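Local coordinates for glycinin A3B4 subunit (Glycine max, PDB 2D5H), which probably serves as an 11S seed storage globulin of soybean, a bicupin polypeptide that assembles with two further copies into a trimer, at residues R50-N55 / K235-V240; S63-M68 / Q158-F163; G79-G84 / S110-R115; H383-A388 / H448-S453; I392-G397 / L439-F444. One frame throughout, in Å; residues are numbered along the deposited sequence.

Interaction 1: R50-N55 / K235-V240; sequences RTLNRN and KQIVTV. With CO3 (carbonate ion), chain G.
Asn55 and Val240 make the close end of this contact: Val240 N donates to Asn55 O over 2.8 Å in a nearly straight bond of 164°, and the same carbonyl oxygen rests against Val240 CB at 3.5 Å. Asn55 suits its place because its backbone has left-handed helical angles (phi 59°), which asparagine tolerates better than most residues, and this turn presents its carbonyl to Val240. At the other end two branched aliphatic chains cross at about a right angle, Leu52 CD2 lying 3.9 Å from Ile237 CD1. With CG1 beside its backbone N (chi1 -60°) and an extended second torsion, Ile237 reaches across to Leu52 and to the carbonyl of Thr51.

Elsewhere the fit is looser. Arg54 lies on the solvent side, its guanidinium paired with Asp138, and only its backbone O comes near Thr239 CG2, at 4.3 Å. Arg50 turns instead to a carbonate ion, probably from the crystallisation liquor, its NH2 giving an in-plane edge bond of 3.1 Å to carbonate O1; His58 ND1 binds the same ion. Strand 46-52 thus meets strand 237-239 through side chains, with His58 of strand 56-62 touching both Leu52 and Ile237.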
# COMPACT_ATOMS: atom_id res chain seq x y z
N ARG A 50 -7.47 19.36 20.34
CA ARG A 50 -6.58 20.45 20.73
C ARG A 50 -7.31 21.74 21.06
O ARG A 50 -8.18 22.19 20.30
CB ARG A 50 -5.54 20.66 19.63
CG ARG A 50 -4.64 19.45 19.45
CD ARG A 50 -3.88 19.47 18.14
NE ARG A 50 -3.10 18.24 17.98
CZ ARG A 50 -2.47 17.89 16.86
NH1 ARG A 50 -1.79 16.76 16.82
NH2 ARG A 50 -2.53 18.67 15.79
N THR A 51 -6.95 22.33 22.19
CA THR A 51 -7.56 23.57 22.66
C THR A 51 -6.48 24.62 22.88
O THR A 51 -5.60 24.45 23.73
CB THR A 51 -8.31 23.36 23.98
OG1 THR A 51 -9.29 22.34 23.82
CG2 THR A 51 -8.99 24.65 24.40
N LEU A 52 -6.56 25.71 22.13
CA LEU A 52 -5.60 26.80 22.24
C LEU A 52 -6.21 27.94 23.05
O LEU A 52 -7.14 28.60 22.60
CB LEU A 52 -5.22 27.31 20.85
CG LEU A 52 -4.45 26.35 19.94
CD1 LEU A 52 -4.26 26.97 18.56
CD2 LEU A 52 -3.10 26.03 20.57
N ASN A 53 -5.67 28.17 24.24
CA ASN A 53 -6.17 29.24 25.10
C ASN A 53 -5.77 30.61 24.54
O ASN A 53 -4.83 30.71 23.75
CB ASN A 53 -5.62 29.08 26.52
CG ASN A 53 -6.16 27.85 27.23
OD1 ASN A 53 -5.80 27.56 28.37
ND2 ASN A 53 -7.03 27.11 26.55
N ARG A 54 -6.48 31.65 24.96
CA ARG A 54 -6.22 33.01 24.51
C ARG A 54 -4.73 33.32 24.37
O ARG A 54 -3.95 33.09 25.29
CB ARG A 54 -6.87 34.01 25.48
CG ARG A 54 -6.61 35.46 25.12
CD ARG A 54 -7.24 36.41 26.12
NE ARG A 54 -6.78 37.78 25.91
CZ ARG A 54 -6.98 38.47 24.79
NH1 ARG A 54 -7.63 37.93 23.77
NH2 ARG A 54 -6.50 39.71 24.68
N ASN A 55 -4.35 33.86 23.22
CA ASN A 55 -2.95 34.21 22.96
C ASN A 55 -2.05 32.98 23.06
O ASN A 55 -0.83 33.10 23.25
CB ASN A 55 -2.48 35.29 23.94
CG ASN A 55 -3.15 36.63 23.70
OD1 ASN A 55 -3.03 37.22 22.62
ND2 ASN A 55 -3.85 37.13 24.71
N LYS A 235 5.67 23.70 28.20
CA LYS A 235 5.35 22.53 27.40
C LYS A 235 5.02 22.91 25.95
O LYS A 235 5.24 24.05 25.54
CB LYS A 235 4.18 21.78 28.04
CG LYS A 235 4.35 21.56 29.54
CD LYS A 235 5.65 20.82 29.85
CE LYS A 235 5.94 20.82 31.35
NZ LYS A 235 4.84 20.21 32.14
N GLN A 236 4.49 21.95 25.19
CA GLN A 236 4.14 22.16 23.78
C GLN A 236 3.34 23.42 23.44
O GLN A 236 3.60 24.04 22.41
CB GLN A 236 3.39 20.93 23.25
CG GLN A 236 2.25 20.43 24.12
CD GLN A 236 2.71 19.44 25.17
OE1 GLN A 236 3.45 19.79 26.09
NE2 GLN A 236 2.28 18.20 25.03
N ILE A 237 2.38 23.79 24.27
CA ILE A 237 1.60 25.00 24.01
C ILE A 237 1.98 26.09 25.00
O ILE A 237 1.92 25.88 26.22
CB ILE A 237 0.08 24.75 24.11
CG1 ILE A 237 -0.35 23.69 23.10
CG2 ILE A 237 -0.68 26.04 23.85
CD1 ILE A 237 -1.83 23.38 23.12
N VAL A 238 2.38 27.25 24.49
CA VAL A 238 2.79 28.36 25.35
C VAL A 238 1.95 29.62 25.17
O VAL A 238 1.55 29.97 24.06
CB VAL A 238 4.27 28.72 25.10
CG1 VAL A 238 5.15 27.51 25.33
CG2 VAL A 238 4.45 29.24 23.67
N THR A 239 1.68 30.29 26.28
CA THR A 239 0.90 31.52 26.27
C THR A 239 1.82 32.67 25.85
O THR A 239 2.84 32.92 26.49
CB THR A 239 0.32 31.84 27.67
OG1 THR A 239 -0.59 30.80 28.06
CG2 THR A 239 -0.41 33.18 27.65
N VAL A 240 1.46 33.35 24.78
CA VAL A 240 2.25 34.47 24.28
C VAL A 240 1.65 35.79 24.74
O VAL A 240 1.11 36.54 23.94
CB VAL A 240 2.32 34.46 22.74
CG1 VAL A 240 3.22 35.58 22.25
CG2 VAL A 240 2.84 33.11 22.25
C CO3 G . -3.57 22.66 16.01
O1 CO3 G . -3.38 21.62 15.26
O2 CO3 G . -2.92 22.75 17.11
O3 CO3 G . -4.41 23.58 15.64

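Interaction 2: S63-M68 / Q158-F163; sequences SPYPQM and QNPRVF
In the N-terminal cupin domain, the loop leading from strand 56-62 into strand 67-73 meets the irregular chain just before strand 163-164, and Ser63 OG donates to Arg161 O at 3.0 Å. The hydroxyl lies beside its own backbone N (chi1 -64°) and comes to the carbonyl from a position tilted 28° out of its plane. Pro64, with no N-H to satisfy, packs its ring across the base of Arg161, CD lying 3.9 Å from CB, while CD also approaches the edge of the Phe163 ring.

This is the buried seam where a crossing between the two sheets of the cupin barrel is covered by the later loop. Tyr65 reaches over it: chi1 of 48° sends the ring back toward Pro160, whose CB lies 3.9 Å from Tyr65 CZ, while Ser63 CB sits over the centre of one ring face. Leu147 touches both Tyr65 and Pro160. The aliphatic base of Arg161 stays at the seam while its guanidinium leads away to a salt bridge with Asp157, and Gln426 of the second subunit packs on Pro64.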
# COMPACT_ATOMS: atom_id res chain seq x y z
N SER A 63 4.84 15.38 12.07
CA SER A 63 4.58 13.96 12.28
C SER A 63 4.85 13.12 11.03
O SER A 63 4.76 13.61 9.91
CB SER A 63 3.12 13.75 12.73
OG SER A 63 2.89 14.36 14.00
N PRO A 64 5.19 11.83 11.22
CA PRO A 64 5.48 10.91 10.12
C PRO A 64 4.25 10.54 9.30
O PRO A 64 4.30 9.63 8.47
CB PRO A 64 6.07 9.70 10.85
CG PRO A 64 5.31 9.70 12.13
CD PRO A 64 5.33 11.16 12.52
N TYR A 65 3.16 11.25 9.53
CA TYR A 65 1.91 11.00 8.83
C TYR A 65 1.06 12.27 8.76
O TYR A 65 1.22 13.19 9.56
CB TYR A 65 1.12 9.92 9.55
CG TYR A 65 1.01 10.16 11.03
CD1 TYR A 65 1.88 9.52 11.92
CD2 TYR A 65 0.06 11.04 11.55
CE1 TYR A 65 1.80 9.76 13.29
CE2 TYR A 65 -0.02 11.29 12.92
CZ TYR A 65 0.86 10.65 13.78
OH TYR A 65 0.78 10.89 15.13
N PRO A 66 0.13 12.33 7.79
CA PRO A 66 -0.73 13.51 7.64
C PRO A 66 -1.73 13.61 8.79
O PRO A 66 -1.87 12.69 9.60
CB PRO A 66 -1.40 13.27 6.30
CG PRO A 66 -1.53 11.79 6.26
CD PRO A 66 -0.17 11.33 6.75
N GLN A 67 -2.43 14.74 8.84
CA GLN A 67 -3.43 14.98 9.87
C GLN A 67 -4.56 15.81 9.27
O GLN A 67 -4.31 16.74 8.49
CB GLN A 67 -2.84 15.76 11.04
CG GLN A 67 -1.62 15.14 11.70
CD GLN A 67 -1.11 15.97 12.87
OE1 GLN A 67 -0.12 15.62 13.52
NE2 GLN A 67 -1.79 17.07 13.16
N MET A 68 -5.79 15.48 9.61
CA MET A 68 -6.92 16.26 9.13
C MET A 68 -7.52 16.90 10.37
O MET A 68 -8.00 16.20 11.27
CB MET A 68 -7.97 15.38 8.44
CG MET A 68 -9.07 16.20 7.78
SD MET A 68 -10.23 15.24 6.77
CE MET A 68 -9.47 15.38 5.16
N GLN A 158 2.79 2.12 13.47
CA GLN A 158 1.40 2.42 13.80
C GLN A 158 1.26 3.53 14.84
O GLN A 158 0.37 4.37 14.75
CB GLN A 158 0.70 1.15 14.29
CG GLN A 158 -0.77 1.34 14.62
CD GLN A 158 -1.62 1.60 13.39
OE1 GLN A 158 -2.81 1.90 13.50
NE2 GLN A 158 -1.01 1.49 12.22
N ASN A 159 2.14 3.51 15.84
CA ASN A 159 2.10 4.50 16.91
C ASN A 159 2.34 5.93 16.42
O ASN A 159 3.17 6.16 15.55
CB ASN A 159 3.13 4.16 17.98
CG ASN A 159 2.85 2.84 18.66
OD1 ASN A 159 2.83 1.79 18.02
ND2 ASN A 159 2.63 2.87 19.97
N PRO A 160 1.59 6.90 16.97
CA PRO A 160 1.70 8.31 16.61
C PRO A 160 2.98 8.94 17.16
O PRO A 160 3.35 8.71 18.32
CB PRO A 160 0.44 8.91 17.23
CG PRO A 160 0.24 8.06 18.44
CD PRO A 160 0.46 6.68 17.90
N ARG A 161 3.65 9.74 16.34
CA ARG A 161 4.90 10.38 16.74
C ARG A 161 4.91 11.86 16.40
O ARG A 161 4.58 12.25 15.27
CB ARG A 161 6.09 9.70 16.06
CG ARG A 161 6.25 8.22 16.36
CD ARG A 161 7.27 7.59 15.43
NE ARG A 161 7.44 6.15 15.67
CZ ARG A 161 8.11 5.64 16.70
NH1 ARG A 161 8.67 6.43 17.59
NH2 ARG A 161 8.21 4.32 16.83
N VAL A 162 5.30 12.69 17.36
CA VAL A 162 5.36 14.13 17.17
C VAL A 162 6.76 14.63 17.51
O VAL A 162 7.27 14.37 18.60
CB VAL A 162 4.34 14.87 18.05
CG1 VAL A 162 4.42 16.37 17.80
CG2 VAL A 162 2.93 14.36 17.76
N PHE A 163 7.37 15.36 16.58
CA PHE A 163 8.70 15.90 16.78
C PHE A 163 8.64 17.40 17.03
O PHE A 163 8.35 18.17 16.11
CB PHE A 163 9.58 15.63 15.56
CG PHE A 163 9.74 14.17 15.22
CD1 PHE A 163 8.64 13.39 14.88
CD2 PHE A 163 11.00 13.58 15.23
CE1 PHE A 163 8.79 12.04 14.55
CE2 PHE A 163 11.16 12.23 14.90
CZ PHE A 163 10.06 11.46 14.56

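Interaction 3: G79-G84 / S110-R115; sequences GFAFPG and SHQKIR
Arg115 reaches across to two phenylalanines and meets each at a ring edge. Its NH1 lies 3.2 Å from Phe80 CD1, near the plane of that ring, and its NH2 lies 4.0 Å from Phe82 CE2, again near the ring plane. The guanidinium stands almost perpendicular to both rings, 80° from Phe80 and 88° from Phe82, and neither pair is a face-on cation-pi stack. A second side chain, Gln112, brings its amide to the backbone of the same turn, with NE2 3.5 Å from Ala81 CA; no hydrogen bond joins the two segments. At the strand end Ile114 CD1 rests 4.0 Å from Gly79 CA, in the place a side chain at residue 79 would take, which suits glycine there.

Outward from this shell, Phe80 CB lies over one face of the Phe82 ring, near its rim, so the two phenylalanines pack together beside the arginine. Arg115 reaches them because its chain is extended from CG to NE, while its backbone pairs with Ile78 at the start of strand 115-118. Leu331 touches Phe80 and Ile326 touches Phe82; Val458 and Ala461 of the second subunit pack on Ala81 and Gln112. The long stem lets Arg115 span the gap, and its edge-on approach gives packing without the attraction of a cation-pi stack.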
# COMPACT_ATOMS: atom_id res chain seq x y z
N GLY A 79 1.04 28.43 10.25
CA GLY A 79 2.00 28.44 9.16
C GLY A 79 2.87 27.20 9.15
O GLY A 79 3.30 26.72 10.20
N PHE A 80 3.12 26.68 7.95
CA PHE A 80 3.94 25.49 7.80
C PHE A 80 5.36 25.87 7.40
O PHE A 80 5.59 26.95 6.86
CB PHE A 80 3.36 24.56 6.73
CG PHE A 80 1.87 24.37 6.82
CD1 PHE A 80 1.00 25.41 6.50
CD2 PHE A 80 1.34 23.15 7.21
CE1 PHE A 80 -0.37 25.23 6.56
CE2 PHE A 80 -0.04 22.96 7.27
CZ PHE A 80 -0.89 24.00 6.95
N ALA A 81 6.30 24.97 7.65
CA ALA A 81 7.69 25.20 7.29
C ALA A 81 8.02 24.32 6.09
O ALA A 81 8.73 23.32 6.22
CB ALA A 81 8.61 24.87 8.46
N PHE A 82 7.48 24.69 4.94
CA PHE A 82 7.71 23.93 3.72
C PHE A 82 9.11 24.17 3.15
O PHE A 82 9.44 25.29 2.74
CB PHE A 82 6.67 24.29 2.65
CG PHE A 82 5.28 23.83 2.97
CD1 PHE A 82 5.01 22.48 3.19
CD2 PHE A 82 4.22 24.73 3.02
CE1 PHE A 82 3.72 22.04 3.46
CE2 PHE A 82 2.93 24.31 3.29
CZ PHE A 82 2.67 22.96 3.51
N PRO A 83 9.96 23.13 3.13
CA PRO A 83 11.31 23.27 2.60
C PRO A 83 11.24 23.37 1.09
O PRO A 83 10.48 22.64 0.45
CB PRO A 83 11.99 21.98 3.06
CG PRO A 83 10.87 21.00 3.00
CD PRO A 83 9.72 21.76 3.62
N GLY A 84 12.01 24.28 0.51
CA GLY A 84 11.97 24.45 -0.93
C GLY A 84 11.03 25.58 -1.30
O GLY A 84 10.85 25.90 -2.47
N SER A 110 10.53 38.09 7.45
CA SER A 110 10.85 37.13 6.40
C SER A 110 10.25 35.76 6.71
O SER A 110 10.98 34.80 7.01
CB SER A 110 12.37 37.01 6.25
OG SER A 110 12.97 36.56 7.45
N HIS A 111 8.93 35.67 6.65
CA HIS A 111 8.23 34.42 6.91
C HIS A 111 7.55 33.92 5.64
O HIS A 111 7.62 34.55 4.59
CB HIS A 111 7.19 34.62 8.02
CG HIS A 111 6.38 35.87 7.86
ND1 HIS A 111 5.76 36.22 6.68
CD2 HIS A 111 6.09 36.86 8.74
CE1 HIS A 111 5.13 37.37 6.83
NE2 HIS A 111 5.31 37.78 8.07
N GLN A 112 6.88 32.77 5.74
CA GLN A 112 6.18 32.21 4.60
C GLN A 112 4.70 32.56 4.69
O GLN A 112 4.15 32.72 5.78
CB GLN A 112 6.34 30.69 4.56
CG GLN A 112 7.77 30.20 4.53
CD GLN A 112 7.88 28.72 4.26
OE1 GLN A 112 7.60 28.25 3.16
NE2 GLN A 112 8.27 27.96 5.28
N LYS A 113 4.06 32.69 3.52
CA LYS A 113 2.64 33.02 3.43
C LYS A 113 1.84 32.34 4.54
O LYS A 113 1.41 31.19 4.40
CB LYS A 113 2.11 32.59 2.06
CG LYS A 113 0.61 32.79 1.87
CD LYS A 113 0.17 32.31 0.49
CE LYS A 113 -1.34 32.33 0.35
NZ LYS A 113 -2.00 31.42 1.34
N ILE A 114 1.66 33.05 5.65
CA ILE A 114 0.92 32.52 6.79
C ILE A 114 -0.57 32.45 6.48
O ILE A 114 -1.14 33.36 5.88
CB ILE A 114 1.13 33.41 8.04
CG1 ILE A 114 2.62 33.50 8.37
CG2 ILE A 114 0.37 32.83 9.23
CD1 ILE A 114 3.29 32.15 8.57
N ARG A 115 -1.20 31.35 6.90
CA ARG A 115 -2.62 31.15 6.66
C ARG A 115 -3.46 31.32 7.92
O ARG A 115 -3.04 30.99 9.03
CB ARG A 115 -2.85 29.76 6.06
CG ARG A 115 -1.99 29.49 4.83
CD ARG A 115 -2.31 28.15 4.21
NE ARG A 115 -1.42 27.85 3.09
CZ ARG A 115 -0.11 27.64 3.21
NH1 ARG A 115 0.47 27.70 4.40
NH2 ARG A 115 0.62 27.38 2.13

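Interaction 4: H383-A388 / H448-S453; sequences HWNLNA and HNAVSS
His383 lies where strand 379-385 begins to pair, antiparallel, with strand 452-454 in the C-terminal cupin barrel; its CA makes a CA-H...O contact with Ser453 O (3.1 Å). Its side chain lies about 3 Å from a bound magnesium ion and stacks on Tyr380. Trp384 forms the hydrogen-bonded pair with Ser453: Trp384 N donates to Ser453 O, and Ser453 N returns a bond to Trp384 O, both 2.9 Å long. With chi1 at 75° the indole is carried across toward the partner strand, where Ser453 O lies over one face, near the rim. A small serine leaves room for this large ring, whose NE1 bonds Gly128 O of the third subunit and which stacks with the Tyr62 ring of that subunit.

Asn385 follows in the non-hydrogen-bonded pair with Ser452, where the backbones come closest and its CA lies 3.7 Å from Ser452 CB. Leu386 leaves the strand, its N giving a weak bond to Val451 O, bent to 129°. Its two methyl branches divide: CD1 lies along the backbone of Ser452 and Ser453, and CD2 meets the valine. Asn387 then carries the chain round past Ala450, its backbone leaving the extended form, and its side chain also touches His447. At the far end two small side chains permit a close approach, Ala388 CB lying 3.7 Å from Ala450 CB.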
# COMPACT_ATOMS: atom_id res chain seq x y z
N HIS A 383 -27.26 4.14 5.70
CA HIS A 383 -26.25 4.39 4.68
C HIS A 383 -24.96 3.70 5.09
O HIS A 383 -24.77 3.36 6.26
CB HIS A 383 -26.02 5.89 4.51
CG HIS A 383 -25.46 6.56 5.73
ND1 HIS A 383 -26.09 6.52 6.96
CD2 HIS A 383 -24.34 7.30 5.91
CE1 HIS A 383 -25.39 7.20 7.84
NE2 HIS A 383 -24.32 7.69 7.23
N TRP A 384 -24.06 3.48 4.13
CA TRP A 384 -22.79 2.83 4.42
C TRP A 384 -21.70 3.40 3.51
O TRP A 384 -21.99 3.90 2.43
CB TRP A 384 -22.91 1.32 4.21
CG TRP A 384 -22.94 0.90 2.77
CD1 TRP A 384 -21.86 0.67 1.97
CD2 TRP A 384 -24.10 0.71 1.95
NE1 TRP A 384 -22.28 0.36 0.70
CE2 TRP A 384 -23.65 0.37 0.66
CE3 TRP A 384 -25.48 0.79 2.19
CZ2 TRP A 384 -24.52 0.12 -0.40
CZ3 TRP A 384 -26.35 0.54 1.14
CH2 TRP A 384 -25.87 0.20 -0.14
N ASN A 385 -20.45 3.31 3.96
CA ASN A 385 -19.32 3.81 3.18
C ASN A 385 -18.75 2.72 2.28
O ASN A 385 -18.19 1.73 2.75
CB ASN A 385 -18.23 4.35 4.10
CG ASN A 385 -18.60 5.67 4.75
OD1 ASN A 385 -19.53 5.75 5.55
ND2 ASN A 385 -17.88 6.72 4.39
N LEU A 386 -18.90 2.92 0.97
CA LEU A 386 -18.42 1.96 -0.02
C LEU A 386 -16.93 1.62 0.07
O LEU A 386 -16.54 0.50 -0.24
CB LEU A 386 -18.70 2.49 -1.44
CG LEU A 386 -20.13 2.49 -1.98
CD1 LEU A 386 -21.02 3.33 -1.09
CD2 LEU A 386 -20.13 3.04 -3.39
N ASN A 387 -16.11 2.57 0.51
CA ASN A 387 -14.68 2.31 0.58
C ASN A 387 -13.91 3.18 1.58
O ASN A 387 -13.00 3.90 1.18
CB ASN A 387 -14.06 2.52 -0.80
CG ASN A 387 -14.27 3.93 -1.32
OD1 ASN A 387 -13.89 4.26 -2.45
ND2 ASN A 387 -14.88 4.78 -0.50
N ALA A 388 -14.26 3.11 2.86
CA ALA A 388 -13.55 3.93 3.84
C ALA A 388 -14.02 3.74 5.28
O ALA A 388 -15.21 3.55 5.54
CB ALA A 388 -13.65 5.40 3.47
N HIS A 448 -9.33 9.98 0.29
CA HIS A 448 -9.47 11.29 -0.34
C HIS A 448 -10.80 11.44 -1.07
O HIS A 448 -11.20 12.55 -1.41
CB HIS A 448 -8.31 11.53 -1.31
CG HIS A 448 -8.43 10.77 -2.59
ND1 HIS A 448 -9.15 11.25 -3.67
CD2 HIS A 448 -7.93 9.57 -2.97
CE1 HIS A 448 -9.10 10.37 -4.65
NE2 HIS A 448 -8.36 9.35 -4.26
N ASN A 449 -11.49 10.33 -1.30
CA ASN A 449 -12.78 10.36 -1.98
C ASN A 449 -13.72 9.28 -1.48
O ASN A 449 -14.22 8.46 -2.25
CB ASN A 449 -12.57 10.21 -3.49
CG ASN A 449 -13.88 10.24 -4.26
OD1 ASN A 449 -14.65 11.20 -4.16
ND2 ASN A 449 -14.14 9.19 -5.04
N ALA A 450 -13.97 9.27 -0.17
CA ALA A 450 -14.86 8.28 0.43
C ALA A 450 -16.25 8.38 -0.20
O ALA A 450 -16.86 9.44 -0.21
CB ALA A 450 -14.96 8.51 1.93
N VAL A 451 -16.72 7.26 -0.73
CA VAL A 451 -18.03 7.21 -1.37
C VAL A 451 -18.98 6.33 -0.56
O VAL A 451 -18.64 5.20 -0.21
CB VAL A 451 -17.91 6.64 -2.79
CG1 VAL A 451 -19.27 6.65 -3.48
CG2 VAL A 451 -16.91 7.44 -3.59
N SER A 452 -20.16 6.86 -0.25
CA SER A 452 -21.15 6.10 0.52
C SER A 452 -22.50 6.14 -0.19
O SER A 452 -22.70 6.91 -1.12
CB SER A 452 -21.29 6.67 1.93
OG SER A 452 -21.95 7.93 1.91
N SER A 453 -23.41 5.28 0.26
CA SER A 453 -24.74 5.23 -0.33
C SER A 453 -25.78 4.80 0.70
O SER A 453 -25.47 4.11 1.67
CB SER A 453 -24.76 4.27 -1.51
OG SER A 453 -23.91 4.73 -2.55

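Interaction 5: I392-G397 / L439-F444; sequences IYVTRG and LEYVVF
Backbone bonds carry most of the join between Ile392-Gly397 and Leu439-Phe444. Tyr393 and Val442 form a regular hydrogen-bonded pair: Tyr393 N donates to Val442 O at 174°, and Val442 N answers to Tyr393 O over 2.8 Å. Further along, Glu440 O receives Arg396 N at 3.0 Å and also the hydroxyl of Thr395, whose OG1 lies 3.0 Å away and well above the carbonyl plane; a third bond, from Thr395 N, is weak. The threonine can reach this oxygen because chi1 of 58° sets OG1 between its backbone N and carbonyl carbon.

Apolar packing fills the face of Ile392, Val394, Tyr441 and Val443, where beta-branched residues suit the extended chain. Ile392 divides its branches: CG2 meets the Tyr441 ring at CD1, 3.5 Å away, while CG1 runs side by side with Val443, 3.6 Å from its CG2. That same valine methyl lies over the rim of one face of the tyrosine ring, and Val394 CG2 comes at the ring's edge. On the other face Val442 CG1 sits in the plane of the Tyr393 ring.

The charged ends of Arg396 and Glu440 are not in contact, and Arg396 NH1 binds Gln437 O. The Tyr441 side chain lies about 4 Å from a bound magnesium ion inside the C-terminal cupin barrel. Thr395 and Arg396, both opposite Glu440, make a classic beta bulge where the chain turns a corner between the barrel's two sheets.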
# COMPACT_ATOMS: atom_id res chain seq x y z
N ILE A 392 -16.46 9.14 13.79
CA ILE A 392 -17.41 10.19 14.10
C ILE A 392 -17.13 10.92 15.40
O ILE A 392 -16.88 10.31 16.45
CB ILE A 392 -18.86 9.63 14.16
CG1 ILE A 392 -19.31 9.20 12.76
CG2 ILE A 392 -19.81 10.68 14.71
CD1 ILE A 392 -20.74 8.71 12.69
N TYR A 393 -17.17 12.25 15.32
CA TYR A 393 -16.97 13.10 16.47
C TYR A 393 -18.12 14.09 16.49
O TYR A 393 -18.36 14.79 15.50
CB TYR A 393 -15.65 13.87 16.37
CG TYR A 393 -15.42 14.76 17.56
CD1 TYR A 393 -15.12 14.22 18.81
CD2 TYR A 393 -15.56 16.15 17.45
CE1 TYR A 393 -14.97 15.03 19.92
CE2 TYR A 393 -15.40 16.97 18.57
CZ TYR A 393 -15.11 16.40 19.79
OH TYR A 393 -14.95 17.21 20.89
N VAL A 394 -18.84 14.14 17.61
CA VAL A 394 -19.97 15.04 17.73
C VAL A 394 -19.55 16.39 18.30
O VAL A 394 -18.99 16.48 19.40
CB VAL A 394 -21.07 14.43 18.64
CG1 VAL A 394 -22.27 15.37 18.69
CG2 VAL A 394 -21.47 13.06 18.11
N THR A 395 -19.82 17.44 17.54
CA THR A 395 -19.48 18.81 17.93
C THR A 395 -20.62 19.42 18.73
O THR A 395 -20.40 20.20 19.66
CB THR A 395 -19.24 19.68 16.69
OG1 THR A 395 -20.41 19.66 15.86
CG2 THR A 395 -18.06 19.15 15.90
N ARG A 396 -21.85 19.05 18.38
CA ARG A 396 -23.04 19.55 19.06
C ARG A 396 -24.21 18.59 18.85
O ARG A 396 -24.46 18.14 17.73
CB ARG A 396 -23.41 20.93 18.51
CG ARG A 396 -24.67 21.51 19.14
CD ARG A 396 -25.14 22.75 18.39
NE ARG A 396 -26.40 23.26 18.93
CZ ARG A 396 -27.53 22.56 19.02
NH1 ARG A 396 -27.56 21.29 18.60
NH2 ARG A 396 -28.62 23.11 19.51
N GLY A 397 -24.92 18.28 19.93
CA GLY A 397 -26.06 17.39 19.81
C GLY A 397 -26.08 16.23 20.78
O GLY A 397 -25.39 16.24 21.80
N LEU A 439 -28.75 17.12 16.22
CA LEU A 439 -27.53 16.32 16.16
C LEU A 439 -26.63 16.85 15.05
O LEU A 439 -26.92 16.69 13.87
CB LEU A 439 -27.87 14.86 15.89
CG LEU A 439 -26.70 13.87 15.86
CD1 LEU A 439 -26.00 13.84 17.21
CD2 LEU A 439 -27.22 12.49 15.51
N GLU A 440 -25.52 17.48 15.44
CA GLU A 440 -24.58 18.03 14.47
C GLU A 440 -23.20 17.46 14.78
O GLU A 440 -22.67 17.66 15.88
CB GLU A 440 -24.57 19.56 14.59
CG GLU A 440 -24.02 20.27 13.37
CD GLU A 440 -24.40 21.75 13.35
OE1 GLU A 440 -24.10 22.43 12.34
OE2 GLU A 440 -24.99 22.22 14.34
N TYR A 441 -22.62 16.76 13.82
CA TYR A 441 -21.31 16.15 14.03
C TYR A 441 -20.42 16.13 12.80
O TYR A 441 -20.88 16.32 11.67
CB TYR A 441 -21.48 14.73 14.58
CG TYR A 441 -22.26 13.78 13.67
CD1 TYR A 441 -22.67 12.53 14.14
CD2 TYR A 441 -22.57 14.12 12.36
CE1 TYR A 441 -23.36 11.64 13.31
CE2 TYR A 441 -23.26 13.24 11.53
CZ TYR A 441 -23.65 12.01 12.01
OH TYR A 441 -24.34 11.15 11.18
N VAL A 442 -19.13 15.89 13.03
CA VAL A 442 -18.14 15.81 11.95
C VAL A 442 -17.72 14.35 11.79
O VAL A 442 -17.60 13.62 12.78
CB VAL A 442 -16.90 16.66 12.27
CG1 VAL A 442 -16.23 16.17 13.55
CG2 VAL A 442 -15.92 16.61 11.11
N VAL A 443 -17.50 13.93 10.55
CA VAL A 443 -17.11 12.55 10.28
C VAL A 443 -15.85 12.45 9.42
O VAL A 443 -15.81 12.93 8.29
CB VAL A 443 -18.24 11.79 9.56
CG1 VAL A 443 -17.84 10.34 9.36
CG2 VAL A 443 -19.52 11.88 10.38
N PHE A 444 -14.82 11.81 9.97
CA PHE A 444 -13.56 11.61 9.27
C PHE A 444 -13.63 10.32 8.45
O PHE A 444 -14.13 9.31 8.93
CB PHE A 444 -12.41 11.53 10.28
CG PHE A 444 -12.12 12.82 10.99
CD1 PHE A 444 -11.98 12.84 12.38
CD2 PHE A 444 -11.97 14.01 10.28
CE1 PHE A 444 -11.69 14.04 13.05
CE2 PHE A 444 -11.68 15.20 10.94
CZ PHE A 444 -11.54 15.22 12.33

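How the interactions relate
Interactions 1, 2 and 3 belong to the N-terminal cupin domain and interactions 4 and 5 to the C-terminal one. Interaction 5 is the most regular, a buried strand pair near the middle of the chain, and no other subunit touches it; interaction 4 joins the strands that precede and follow these in the chain, at a subunit interface. Interactions 1 and 4 are only partly buried, whereas 2 and 3 are buried with help from the second subunit. The chemistry follows place: paired backbone bonds in 4 and 5, one cross-segment bond each in 1 and 2, packing alone in 3. Arg50 of interaction 1 packs on Gln67, and Met68 of interaction 2 touches Phe444 of interaction 5 across the two domains.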